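Side-chain contacts in probable ABC transporter extracellular-binding protein YckB (PDB 2IEE), which probably serves as the extracellular solute-binding component of a binding-protein-dependent ABC transport system in Bacillus subtilis: residues A[53-58]-A[65-70]; A[73-78]-A[87-92]; A[155-160]-A[166-171]. One frame throughout, in Å; residues are numbered along the deposited sequence.

Overall arrangement
Each contact joins a helix to a strand or loop next to it in the chain, within a beta-alpha-beta unit of a two-lobed solute-binding fold. Contacts 1 and 2 adjoin the same parallel sheet, their centres about 13 Å apart, and V54 CG2 meets A88 CB at 3.9 Å. Contact 3 lies beside the mixed sheet, in the loop and helix that follow edge strand 153-154, its centre about 35 Å from that of contact 1. Contact 2, buried, is van der Waals packing around a selenomethionine, without a hydrogen bond across it. Contact 1, partly buried, grades from valine and alanine packing to an arginine beside a phenylalanine. Contact 3, also partly buried, rests on one tyrosine-aspartate hydrogen bond.

Contact 1 of 3, residues A[53-58]-A[65-70]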
loop_
_atom_site.group_PDB
_atom_site.type_symbol
_atom_site.label_atom_id
_atom_site.label_comp_id
_atom_site.label_asym_id
_atom_site.label_seq_id
_atom_site.Cartn_x
_atom_site.Cartn_y
_atom_site.Cartn_z
ATOM N N VAL A 53 -3.753 -11.881 2.794
ATOM C CA VAL A 53 -4.305 -12.247 1.496
ATOM C C VAL A 53 -3.479 -13.379 0.893
ATOM O O VAL A 53 -4.021 -14.343 0.366
ATOM C CB VAL A 53 -4.297 -11.046 0.513
ATOM C CG1 VAL A 53 -4.610 -11.525 -0.897
ATOM C CG2 VAL A 53 -5.328 -10.003 0.955
ATOM N N VAL A 54 -2.161 -13.248 0.966
ATOM C CA VAL A 54 -1.265 -14.265 0.440
ATOM C C VAL A 54 -1.395 -15.560 1.247
ATOM O O VAL A 54 -1.517 -16.652 0.689
ATOM C CB VAL A 54 0.203 -13.782 0.501
ATOM C CG1 VAL A 54 1.140 -14.904 0.096
ATOM C CG2 VAL A 54 0.394 -12.586 -0.413
ATOM N N ARG A 55 -1.374 -15.420 2.570
ATOM C CA ARG A 55 -1.478 -16.558 3.476
ATOM C C ARG A 55 -2.700 -17.408 3.140
ATOM O O ARG A 55 -2.596 -18.625 2.966
ATOM C CB ARG A 55 -1.539 -16.046 4.927
ATOM C CG ARG A 55 -1.699 -17.106 6.015
ATOM C CD ARG A 55 -1.566 -16.468 7.411
ATOM N NE ARG A 55 -0.165 -16.281 7.789
ATOM C CZ ARG A 55 0.310 -15.236 8.460
ATOM N NH1 ARG A 55 -0.492 -14.252 8.838
ATOM N NH2 ARG A 55 1.598 -15.185 8.767
ATOM N N GLU A 56 -3.849 -16.754 3.024
ATOM C CA GLU A 56 -5.103 -17.431 2.716
ATOM C C GLU A 56 -5.101 -18.005 1.299
ATOM O O GLU A 56 -5.590 -19.111 1.068
ATOM C CB GLU A 56 -6.269 -16.449 2.890
ATOM C CG GLU A 56 -7.656 -17.038 2.668
ATOM C CD GLU A 56 -7.987 -18.142 3.660
ATOM O OE1 GLU A 56 -7.477 -18.095 4.799
ATOM O OE2 GLU A 56 -8.771 -19.050 3.309
ATOM N N ALA A 57 -4.555 -17.256 0.348
ATOM C CA ALA A 57 -4.506 -17.729 -1.029
ATOM C C ALA A 57 -3.687 -19.016 -1.068
ATOM O O ALA A 57 -4.074 -19.996 -1.701
ATOM C CB ALA A 57 -3.878 -16.669 -1.929
ATOM N N ALA A 58 -2.553 -19.008 -0.380
ATOM C CA ALA A 58 -1.694 -20.182 -0.334
ATOM C C ALA A 58 -2.449 -21.335 0.316
ATOM O O ALA A 58 -2.355 -22.484 -0.126
ATOM C CB ALA A 58 -0.423 -19.875 0.448
ATOM N N VAL A 65 2.879 -20.902 4.131
ATOM C CA VAL A 65 3.674 -19.792 3.651
ATOM C C VAL A 65 4.887 -19.537 4.523
ATOM O O VAL A 65 4.800 -19.552 5.746
ATOM C CB VAL A 65 2.852 -18.495 3.588
ATOM C CG1 VAL A 65 3.681 -17.390 2.949
ATOM C CG2 VAL A 65 1.574 -18.730 2.813
ATOM N N GLU A 66 6.021 -19.311 3.880
ATOM C CA GLU A 66 7.245 -19.017 4.596
ATOM C C GLU A 66 7.595 -17.576 4.239
ATOM O O GLU A 66 8.122 -17.303 3.162
ATOM C CB GLU A 66 8.366 -19.956 4.157
ATOM C CG GLU A 66 9.517 -20.032 5.139
ATOM C CD GLU A 66 10.628 -20.934 4.647
ATOM O OE1 GLU A 66 10.317 -22.051 4.173
ATOM O OE2 GLU A 66 11.811 -20.532 4.742
ATOM N N PHE A 67 7.281 -16.655 5.141
ATOM C CA PHE A 67 7.558 -15.250 4.912
ATOM C C PHE A 67 8.989 -14.874 5.268
ATOM O O PHE A 67 9.426 -15.044 6.403
ATOM C CB PHE A 67 6.584 -14.387 5.716
ATOM C CG PHE A 67 5.204 -14.320 5.128
ATOM C CD1 PHE A 67 4.972 -13.630 3.940
ATOM C CD2 PHE A 67 4.132 -14.948 5.756
ATOM C CE1 PHE A 67 3.694 -13.568 3.385
ATOM C CE2 PHE A 67 2.844 -14.893 5.210
ATOM C CZ PHE A 67 2.628 -14.202 4.024
ATOM N N LYS A 68 9.715 -14.366 4.279
ATOM C CA LYS A 68 11.088 -13.936 4.478
ATOM C C LYS A 68 11.076 -12.417 4.526
ATOM O O LYS A 68 10.787 -11.756 3.529
ATOM C CB LYS A 68 11.978 -14.413 3.327
ATOM C CG LYS A 68 12.209 -15.917 3.289
ATOM C CD LYS A 68 12.891 -16.410 4.559
ATOM C CE LYS A 68 13.160 -17.906 4.492
ATOM N NZ LYS A 68 13.733 -18.432 5.764
ATOM N N GLU A 69 11.384 -11.872 5.694
ATOM C CA GLU A 69 11.401 -10.434 5.884
ATOM C C GLU A 69 12.717 -9.834 5.420
ATOM O O GLU A 69 13.786 -10.298 5.811
ATOM C CB GLU A 69 11.165 -10.112 7.355
ATOM C CG GLU A 69 9.804 -10.569 7.845
ATOM C CD GLU A 69 9.610 -10.330 9.322
ATOM O OE1 GLU A 69 10.006 -9.246 9.799
ATOM O OE2 GLU A 69 9.054 -11.215 10.004
HETATM N N MSE A 70 12.623 -8.802 4.586
HETATM C CA MSE A 70 13.797 -8.120 4.049
HETATM C C MSE A 70 13.401 -6.751 3.496
HETATM O O MSE A 70 12.218 -6.477 3.284
HETATM C CB MSE A 70 14.420 -8.961 2.929
HETATM C CG MSE A 70 13.475 -9.218 1.761
HETATM SE SE MSE A 70 14.251 -10.249 0.321
HETATM C CE MSE A 70 14.041 -12.014 1.079
#
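A58 and V65 make the tight end of this contact: A58 CB lies 3.3 Å from V65 CG2, closer than usual for two carbons. V65 CG2 also rests against the helix backbone, 3.8 Å from R55 CA. A small alanine suits the helix here because the strand comes so near. In V65, CG1 stands anti to the backbone N (chi1 -174°), which turns CG2 into the helix and leaves CG1 to lie 3.4 Å above one face of the F67 ring, toward its rim. Valine's two branches thus serve helix and ring at once.

Packing is looser farther along. V54 CG1 only approaches F67 CZ at 4.3 Å. On the more solvent-accessible side, R55 extends from the helix, bends at chi3, and brings NH2 to 3.8 Å from F67 CE2. The guanidinium and ring planes are 85° apart, and the long side chain crosses the phenylalanine at about a right angle. The charge of R55 is met chiefly by E52, through a salt bridge from NH1, while NH2 makes a weak hydrogen bond to L46 O.

Segment 53-58 and strand residues 65-69 run nearly antiparallel (152°); they belong to helix 49-60 and strand 64-69, which close a beta-alpha-beta crossover from the parallel neighbour 22-27, with hairpin 36-38/45-47 inserted before the helix. Helix 218-234 packs against V53, E56 and A57, and L46 of strand 45-47 touches F67.

Contact 2 of 3, residues A[73-78]-A[87-92]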
loop_
_atom_site.group_PDB
_atom_site.type_symbol
_atom_site.label_atom_id
_atom_site.label_comp_id
_atom_site.label_asym_id
_atom_site.label_seq_id
_atom_site.Cartn_x
_atom_site.Cartn_y
_atom_site.Cartn_z
ATOM N N ASP A 73 14.684 -3.313 -1.188
ATOM C CA ASP A 73 15.837 -3.429 -2.068
ATOM C C ASP A 73 16.332 -4.870 -2.136
ATOM O O ASP A 73 16.478 -5.532 -1.112
ATOM C CB ASP A 73 16.967 -2.519 -1.577
ATOM C CG ASP A 73 18.206 -2.613 -2.445
ATOM O OD1 ASP A 73 18.092 -2.378 -3.671
ATOM O OD2 ASP A 73 19.293 -2.918 -1.905
ATOM N N GLY A 74 16.590 -5.347 -3.349
ATOM C CA GLY A 74 17.070 -6.705 -3.522
ATOM C C GLY A 74 15.963 -7.738 -3.455
ATOM O O GLY A 74 16.189 -8.925 -3.689
HETATM N N MSE A 75 14.758 -7.283 -3.135
HETATM C CA MSE A 75 13.611 -8.171 -3.033
HETATM C C MSE A 75 13.299 -8.751 -4.406
HETATM O O MSE A 75 13.165 -9.964 -4.563
HETATM C CB MSE A 75 12.406 -7.395 -2.495
HETATM C CG MSE A 75 11.255 -8.260 -2.018
HETATM SE SE MSE A 75 9.885 -7.198 -1.145
HETATM C CE MSE A 75 10.645 -7.095 0.629
ATOM N N LEU A 76 13.188 -7.879 -5.401
ATOM C CA LEU A 76 12.897 -8.312 -6.762
ATOM C C LEU A 76 14.022 -9.202 -7.275
ATOM O O LEU A 76 13.787 -10.122 -8.060
ATOM C CB LEU A 76 12.743 -7.096 -7.677
ATOM C CG LEU A 76 11.590 -6.141 -7.369
ATOM C CD1 LEU A 76 11.790 -4.848 -8.134
ATOM C CD2 LEU A 76 10.267 -6.784 -7.741
ATOM N N THR A 77 15.244 -8.922 -6.829
ATOM C CA THR A 77 16.407 -9.704 -7.239
ATOM C C THR A 77 16.303 -11.109 -6.661
ATOM O O THR A 77 16.740 -12.081 -7.274
ATOM C CB THR A 77 17.722 -9.059 -6.746
ATOM O OG1 THR A 77 17.913 -7.800 -7.400
ATOM C CG2 THR A 77 18.908 -9.961 -7.048
ATOM N N ALA A 78 15.720 -11.203 -5.472
ATOM C CA ALA A 78 15.555 -12.482 -4.806
ATOM C C ALA A 78 14.548 -13.316 -5.580
ATOM O O ALA A 78 14.620 -14.546 -5.594
ATOM C CB ALA A 78 15.083 -12.269 -3.381
ATOM N N ALA A 87 7.216 -12.057 -4.102
ATOM C CA ALA A 87 7.403 -10.906 -3.231
ATOM C C ALA A 87 6.058 -10.194 -3.081
ATOM O O ALA A 87 5.376 -9.917 -4.072
ATOM C CB ALA A 87 8.436 -9.962 -3.825
ATOM N N ALA A 88 5.678 -9.923 -1.837
ATOM C CA ALA A 88 4.420 -9.245 -1.534
ATOM C C ALA A 88 4.766 -8.058 -0.648
ATOM O O ALA A 88 4.960 -8.206 0.556
ATOM C CB ALA A 88 3.475 -10.190 -0.802
ATOM N N ASN A 89 4.843 -6.877 -1.241
ATOM C CA ASN A 89 5.216 -5.712 -0.464
ATOM C C ASN A 89 4.668 -4.424 -1.054
ATOM O O ASN A 89 5.428 -3.505 -1.343
ATOM C CB ASN A 89 6.745 -5.631 -0.378
ATOM C CG ASN A 89 7.223 -4.726 0.748
ATOM O OD1 ASN A 89 8.189 -3.979 0.589
ATOM N ND2 ASN A 89 6.555 -4.803 1.899
ATOM N N ASP A 90 3.355 -4.367 -1.252
ATOM C CA ASP A 90 2.719 -3.166 -1.776
ATOM C C ASP A 90 3.400 -2.686 -3.065
ATOM O O ASP A 90 3.556 -1.486 -3.289
ATOM C CB ASP A 90 2.785 -2.075 -0.699
ATOM C CG ASP A 90 1.684 -1.047 -0.836
ATOM O OD1 ASP A 90 0.501 -1.445 -0.946
ATOM O OD2 ASP A 90 2.000 0.161 -0.818
ATOM N N ILE A 91 3.793 -3.628 -3.916
ATOM C CA ILE A 91 4.469 -3.292 -5.159
ATOM C C ILE A 91 3.481 -2.974 -6.278
ATOM O O ILE A 91 2.634 -3.795 -6.627
ATOM C CB ILE A 91 5.388 -4.445 -5.587
ATOM C CG1 ILE A 91 6.338 -4.783 -4.435
ATOM C CG2 ILE A 91 6.176 -4.052 -6.823
ATOM C CD1 ILE A 91 7.179 -6.013 -4.661
ATOM N N ASP A 92 3.601 -1.775 -6.842
ATOM C CA ASP A 92 2.698 -1.354 -7.902
ATOM C C ASP A 92 2.895 -2.142 -9.185
ATOM O O ASP A 92 4.001 -2.588 -9.506
ATOM C CB ASP A 92 2.870 0.138 -8.222
ATOM C CG ASP A 92 2.650 1.037 -7.015
ATOM O OD1 ASP A 92 1.751 0.747 -6.198
ATOM O OD2 ASP A 92 3.374 2.050 -6.891
#
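M75 and A87 pack together inside the next beta-alpha-beta crossover of the parallel sheet, in which helix 75-81 links strand 64-69 to strand 86-87 and strand 22-27 lies between the two. M75, a selenomethionine in this crystal, carries most of the contact. Its CB is directed at segment 87-92, and with CG anti to the backbone N (chi1 -166°) the chain runs on to the strand, where CG meets A87 CB at 3.8 Å. SE goes deeper, 3.6 Å from N89 CB and 4.1 Å from A87 CB. A bend at chi3 (-84°) then turns the terminal CE alongside the N89 amide group, its carbon CG 4.2 Å away. A flexible unbranched chain fits this bent course, and the small A87 lets it come close to the strand. M75 and N89 cross at about a right angle. A glycine in place of N89 would probably leave the selenium without its nearest partner and open a gap beside the methyl. M75 is buried, and also touches A26 of strand 22-27 and M70 in the loop before its helix. At the margin of the contact L76 adds a light apolar touch, its CD2 4.4 Å from I91 CD1.

Contact 3 of 3, residues A[155-160]-A[166-171]; sequences VIYDNA and LKDVAN
Y157 donates a hydrogen bond from its hydroxyl to D168, with OH 2.5 Å from OD2, a short bond that is the heart of the contact. It lies within a beta-alpha-beta crossover of the mixed sheet, in which helix 162-171 connects edge strand 153-154 to strand 176-180, with strand 134-136 lying between them. The tyrosine stands on the loop leading into the helix and the aspartate on the helix itself, so the bond ties the loop back to the helix.

The two side chains come from opposite directions. OD2 lies at the edge of the tyrosine ring, in its plane, and the ring and carboxylate planes differ by 24°. The hydroxyl reaches OD2 on its anti side, 25° out of the carboxylate plane. Tyrosine suits the place because its rigid ring carries a polar group across the gap to the helix; its CG anti to the carbonyl carbon (chi1 -82°) aims the ring that way.

In the second shell, R173 forms a salt bridge with D168 OD1 and Q164 gives the same oxygen a weak hydrogen bond. Aspartate suits the helix because OD2 can serve the tyrosine and OD1 the arginine. The arginine probably helps keep this buried carboxylate ionised and a strong acceptor for the tyrosine. Y165 meets the Y157 ring edge-to-face, while A136 of strand 134-136 and T174 also touch Y157. T174 also packs on D168, and the two residues share a backbone hydrogen bond. Behind the hydroxyl, the ring edge follows it in: Y157 CE2 lies 3.3 Å from D168 OD2.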
loop_
_atom_site.group_PDB
_atom_site.type_symbol
_atom_site.label_atom_id
_atom_site.label_comp_id
_atom_site.label_asym_id
_atom_site.label_seq_id
_atom_site.Cartn_x
_atom_site.Cartn_y
_atom_site.Cartn_z
ATOM N N VAL A 155 8.552 20.643 4.422
ATOM C CA VAL A 155 8.853 20.836 5.834
ATOM C C VAL A 155 9.758 19.711 6.324
ATOM O O VAL A 155 9.431 18.532 6.188
ATOM C CB VAL A 155 7.567 20.870 6.682
ATOM C CG1 VAL A 155 7.918 21.068 8.150
ATOM C CG2 VAL A 155 6.659 21.994 6.203
ATOM N N ILE A 156 10.906 20.082 6.880
ATOM C CA ILE A 156 11.854 19.095 7.383
ATOM C C ILE A 156 11.650 18.808 8.862
ATOM O O ILE A 156 11.797 19.698 9.696
ATOM C CB ILE A 156 13.315 19.560 7.181
ATOM C CG1 ILE A 156 13.684 19.498 5.702
ATOM C CG2 ILE A 156 14.260 18.665 7.960
ATOM C CD1 ILE A 156 13.642 18.092 5.142
ATOM N N TYR A 157 11.309 17.563 9.176
ATOM C CA TYR A 157 11.109 17.144 10.560
ATOM C C TYR A 157 12.311 16.332 11.027
ATOM O O TYR A 157 12.910 15.588 10.248
ATOM C CB TYR A 157 9.863 16.272 10.693
ATOM C CG TYR A 157 8.557 17.027 10.779
ATOM C CD1 TYR A 157 7.921 17.512 9.635
ATOM C CD2 TYR A 157 7.936 17.217 12.009
ATOM C CE1 TYR A 157 6.682 18.162 9.721
ATOM C CE2 TYR A 157 6.713 17.866 12.108
ATOM C CZ TYR A 157 6.087 18.331 10.967
ATOM O OH TYR A 157 4.869 18.955 11.090
ATOM N N ASP A 158 12.661 16.466 12.300
ATOM C CA ASP A 158 13.788 15.728 12.849
ATOM C C ASP A 158 13.412 14.254 12.951
ATOM O O ASP A 158 14.028 13.398 12.317
ATOM C CB ASP A 158 14.152 16.274 14.231
ATOM C CG ASP A 158 15.418 15.653 14.790
ATOM O OD1 ASP A 158 15.423 14.425 15.027
ATOM O OD2 ASP A 158 16.409 16.393 14.990
ATOM N N ASN A 159 12.390 13.968 13.745
ATOM C CA ASN A 159 11.921 12.599 13.925
ATOM C C ASN A 159 10.562 12.660 14.603
ATOM O O ASN A 159 10.457 12.505 15.818
ATOM C CB ASN A 159 12.909 11.815 14.792
ATOM C CG ASN A 159 12.495 10.375 14.985
ATOM O OD1 ASN A 159 12.356 9.621 14.020
ATOM N ND2 ASN A 159 12.294 9.982 16.237
ATOM N N ALA A 160 9.522 12.887 13.809
ATOM C CA ALA A 160 8.171 13.010 14.335
ATOM C C ALA A 160 7.306 11.775 14.147
ATOM O O ALA A 160 7.693 10.822 13.476
ATOM C CB ALA A 160 7.490 14.212 13.704
ATOM N N LEU A 166 -0.101 15.270 11.897
ATOM C CA LEU A 166 -1.507 15.640 11.802
ATOM C C LEU A 166 -1.875 16.868 12.639
ATOM O O LEU A 166 -2.613 17.736 12.173
ATOM C CB LEU A 166 -2.377 14.440 12.195
ATOM C CG LEU A 166 -2.172 13.187 11.330
ATOM C CD1 LEU A 166 -2.849 11.993 11.992
ATOM C CD2 LEU A 166 -2.738 13.415 9.924
ATOM N N LYS A 167 -1.361 16.947 13.864
ATOM C CA LYS A 167 -1.670 18.087 14.726
ATOM C C LYS A 167 -1.110 19.400 14.199
ATOM O O LYS A 167 -1.712 20.454 14.394
ATOM C CB LYS A 167 -1.154 17.851 16.151
ATOM C CG LYS A 167 -1.867 16.727 16.870
ATOM C CD LYS A 167 -1.561 16.734 18.357
ATOM C CE LYS A 167 -2.183 15.526 19.045
ATOM N NZ LYS A 167 -3.653 15.423 18.794
ATOM N N ASP A 168 0.039 19.338 13.533
ATOM C CA ASP A 168 0.650 20.539 12.980
ATOM C C ASP A 168 -0.197 21.075 11.836
ATOM O O ASP A 168 -0.201 22.276 11.559
ATOM C CB ASP A 168 2.078 20.246 12.499
ATOM C CG ASP A 168 3.020 19.913 13.646
ATOM O OD1 ASP A 168 2.832 20.468 14.752
ATOM O OD2 ASP A 168 3.948 19.106 13.443
ATOM N N VAL A 169 -0.904 20.180 11.156
ATOM C CA VAL A 169 -1.779 20.610 10.078
ATOM C C VAL A 169 -2.950 21.313 10.756
ATOM O O VAL A 169 -3.294 22.450 10.417
ATOM C CB VAL A 169 -2.331 19.427 9.268
ATOM C CG1 VAL A 169 -3.439 19.918 8.331
ATOM C CG2 VAL A 169 -1.222 18.776 8.469
ATOM N N ALA A 170 -3.543 20.623 11.725
ATOM C CA ALA A 170 -4.679 21.149 12.479
ATOM C C ALA A 170 -4.331 22.477 13.140
ATOM O O ALA A 170 -5.144 23.391 13.179
ATOM C CB ALA A 170 -5.109 20.141 13.546
ATOM N N ASN A 171 -3.110 22.567 13.651
ATOM C CA ASN A 171 -2.627 23.766 14.333
ATOM C C ASN A 171 -2.316 24.926 13.412
ATOM O O ASN A 171 -2.238 26.064 13.859
ATOM C CB ASN A 171 -1.359 23.442 15.120
ATOM C CG ASN A 171 -1.646 22.682 16.377
ATOM O OD1 ASN A 171 -0.756 22.059 16.952
ATOM N ND2 ASN A 171 -2.895 22.737 16.828
#